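Rho GTPase-activating protein 15 (Homo sapiens, PDB 3BYI) activates the intrinsic GTPase of Rho-type G proteins, Rac1 among them, converting them to the inactive GDP-bound state. Local coordinates at residues A[106-109]-A[115-118]. Residues are numbered along the deposited sequence; the frame is centred on the assembly and turned at random.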
ATOM      1  N   PRO A 106      -6.481   4.992   5.970  1.00 46.25           N
ATOM      2  CA  PRO A 106      -5.993   3.849   5.198  1.00 43.62           C
ATOM      3  C   PRO A 106      -6.630   3.665   3.811  1.00 44.00           C
ATOM      4  O   PRO A 106      -7.714   4.174   3.543  1.00 42.35           O
ATOM      5  CB  PRO A 106      -6.255   2.634   6.138  1.00 43.62           C
ATOM      6  CG  PRO A 106      -7.095   3.130   7.255  1.00 43.51           C
ATOM      7  CD  PRO A 106      -7.072   4.616   7.270  1.00 45.74           C
ATOM      8  N   LEU A 107      -5.948   2.900   2.944  1.00 45.42           N
ATOM      9  CA  LEU A 107      -6.460   2.599   1.605  1.00 43.87           C
ATOM     10  C   LEU A 107      -7.890   2.055   1.663  1.00 44.54           C
ATOM     11  O   LEU A 107      -8.731   2.402   0.837  1.00 45.47           O
ATOM     12  CB  LEU A 107      -5.552   1.601   0.882  1.00 44.02           C
ATOM     13  CG  LEU A 107      -5.867   1.256  -0.593  1.00 46.36           C
ATOM     14  CD1 LEU A 107      -5.893   2.496  -1.459  1.00 39.81           C
ATOM     15  CD2 LEU A 107      -4.868   0.201  -1.156  1.00 34.67           C
ATOM     16  N   PHE A 108      -8.127   1.184   2.631  1.00 43.06           N
ATOM     17  CA  PHE A 108      -9.457   0.680   2.916  1.00 43.74           C
ATOM     18  C   PHE A 108     -10.091   1.665   3.886  1.00 44.29           C
ATOM     19  O   PHE A 108      -9.679   1.703   5.072  1.00 45.68           O
ATOM     20  CB  PHE A 108      -9.354  -0.701   3.585  1.00 42.17           C
ATOM     21  CG  PHE A 108      -8.975  -1.802   2.642  1.00 41.81           C
ATOM     22  CD1 PHE A 108      -7.670  -1.907   2.149  1.00 41.23           C
ATOM     23  CD2 PHE A 108      -9.908  -2.733   2.253  1.00 41.75           C
ATOM     24  CE1 PHE A 108      -7.316  -2.917   1.285  1.00 39.03           C
ATOM     25  CE2 PHE A 108      -9.569  -3.737   1.375  1.00 41.52           C
ATOM     26  CZ  PHE A 108      -8.272  -3.844   0.898  1.00 45.19           C
ATOM     27  N   PRO A 109     -11.069   2.475   3.418  1.00 43.24           N
ATOM     28  CA  PRO A 109     -11.581   3.458   4.346  1.00 45.11           C
ATOM     29  C   PRO A 109     -12.222   2.833   5.587  1.00 47.29           C
ATOM     30  O   PRO A 109     -12.872   1.782   5.523  1.00 47.22           O
ATOM     31  CB  PRO A 109     -12.608   4.250   3.508  1.00 44.52           C
ATOM     32  CG  PRO A 109     -12.222   3.956   2.053  1.00 43.23           C
ATOM     33  CD  PRO A 109     -11.755   2.552   2.111  1.00 42.33           C
ATOM     34  N   GLN A 115     -18.219  -3.262   6.723  1.00 50.57           N
ATOM     35  CA  GLN A 115     -18.798  -3.914   5.546  1.00 51.04           C
ATOM     36  C   GLN A 115     -17.902  -4.991   4.977  1.00 48.37           C
ATOM     37  O   GLN A 115     -18.420  -6.012   4.538  1.00 50.16           O
ATOM     38  CB  GLN A 115     -19.158  -2.904   4.434  1.00 52.09           C
ATOM     39  CG  GLN A 115     -20.531  -2.160   4.577  1.00 53.80           C
ATOM     40  CD  GLN A 115     -20.749  -1.044   3.490  1.00 63.97           C
ATOM     41  OE1 GLN A 115     -21.380  -1.311   2.454  1.00 67.67           O
ATOM     42  NE2 GLN A 115     -20.218   0.186   3.720  1.00 55.05           N
ATOM     43  N   PHE A 116     -16.582  -4.735   4.930  1.00 48.78           N
ATOM     44  CA  PHE A 116     -15.549  -5.712   4.448  1.00 45.80           C
ATOM     45  C   PHE A 116     -15.410  -6.909   5.383  1.00 44.98           C
ATOM     46  O   PHE A 116     -15.241  -8.046   4.924  1.00 40.44           O
ATOM     47  CB  PHE A 116     -14.147  -5.067   4.297  1.00 45.05           C
ATOM     48  CG  PHE A 116     -13.922  -4.314   2.979  1.00 45.07           C
ATOM     49  CD1 PHE A 116     -13.864  -2.934   2.950  1.00 42.89           C
ATOM     50  CD2 PHE A 116     -13.771  -5.001   1.783  1.00 49.96           C
ATOM     51  CE1 PHE A 116     -13.665  -2.240   1.739  1.00 48.00           C
ATOM     52  CE2 PHE A 116     -13.554  -4.327   0.585  1.00 45.45           C
ATOM     53  CZ  PHE A 116     -13.508  -2.940   0.558  1.00 45.11           C
ATOM     54  N   VAL A 117     -15.454  -6.643   6.689  1.00 47.17           N
ATOM     55  CA  VAL A 117     -15.492  -7.722   7.700  1.00 48.84           C
ATOM     56  C   VAL A 117     -16.711  -8.622   7.530  1.00 49.00           C
ATOM     57  O   VAL A 117     -16.565  -9.841   7.560  1.00 50.34           O
ATOM     58  CB  VAL A 117     -15.491  -7.177   9.158  1.00 50.67           C
ATOM     59  CG1 VAL A 117     -15.759  -8.310  10.167  1.00 49.65           C
ATOM     60  CG2 VAL A 117     -14.186  -6.494   9.470  1.00 45.30           C
ATOM     61  N   GLU A 118     -17.904  -8.030   7.392  1.00 47.64           N
ATOM     62  CA  GLU A 118     -19.128  -8.796   7.102  1.00 50.85           C
ATOM     63  C   GLU A 118     -18.941  -9.640   5.848  1.00 49.69           C
ATOM     64  O   GLU A 118     -19.421 -10.788   5.776  1.00 48.36           O
ATOM     65  CB  GLU A 118     -20.337  -7.878   6.854  1.00 50.24           C
ATOM     66  CG  GLU A 118     -20.963  -7.257   8.086  1.00 59.80           C
ATOM     67  CD  GLU A 118     -22.251  -6.463   7.768  1.00 63.09           C
ATOM     68  OE1 GLU A 118     -22.670  -6.440   6.583  1.00 76.83           O
ATOM     69  OE2 GLU A 118     -22.845  -5.868   8.707  1.00 79.25           O
TER
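Phe108 and Phe116 form a T-shaped (edge-to-face) aromatic pair, with Phe108 giving the edge and Phe116 the face. Their ring centroids lie 5.2 Å apart and the planes are inclined at 68°, short of a true perpendicular. It is the CD2–CE2 side of Phe108 that does the touching. Phe108 CD2 sits over the face of Phe116, displaced toward the rim, 3.8 Å from Phe116 CE1, while Phe108 CE2 comes within 4.1 Å of Phe116 CZ. In each residue CG stands anti to the carbonyl carbon (chi1 -74° in Phe108, -83° in Phe116), which carries the two rings out from their backbones to meet between CA atoms 9.0 Å apart.

No hydrogen bond joins 106-109 to 115-118; the contact rests on this one buried, apolar ring pair, and the summed interface is a modest 107 Å². A serine in place of Phe116 would probably leave the CD2–CE2 side of Phe108 without its aromatic face and open a gap between the 106-109 loop and helix 110-120.

Within the all-helical RhoGAP domain, the pair ties the loop after helix 89-102 to the helix that follows it, 110-120. Ile199 of helix 189-205 touches both phenylalanine side chains. Phe108 also packs on Met147 of helix 141-159 and on Leu179 and Leu180 of helix 168-180, whereas Phe116 meets Leu135 of helix 125-138.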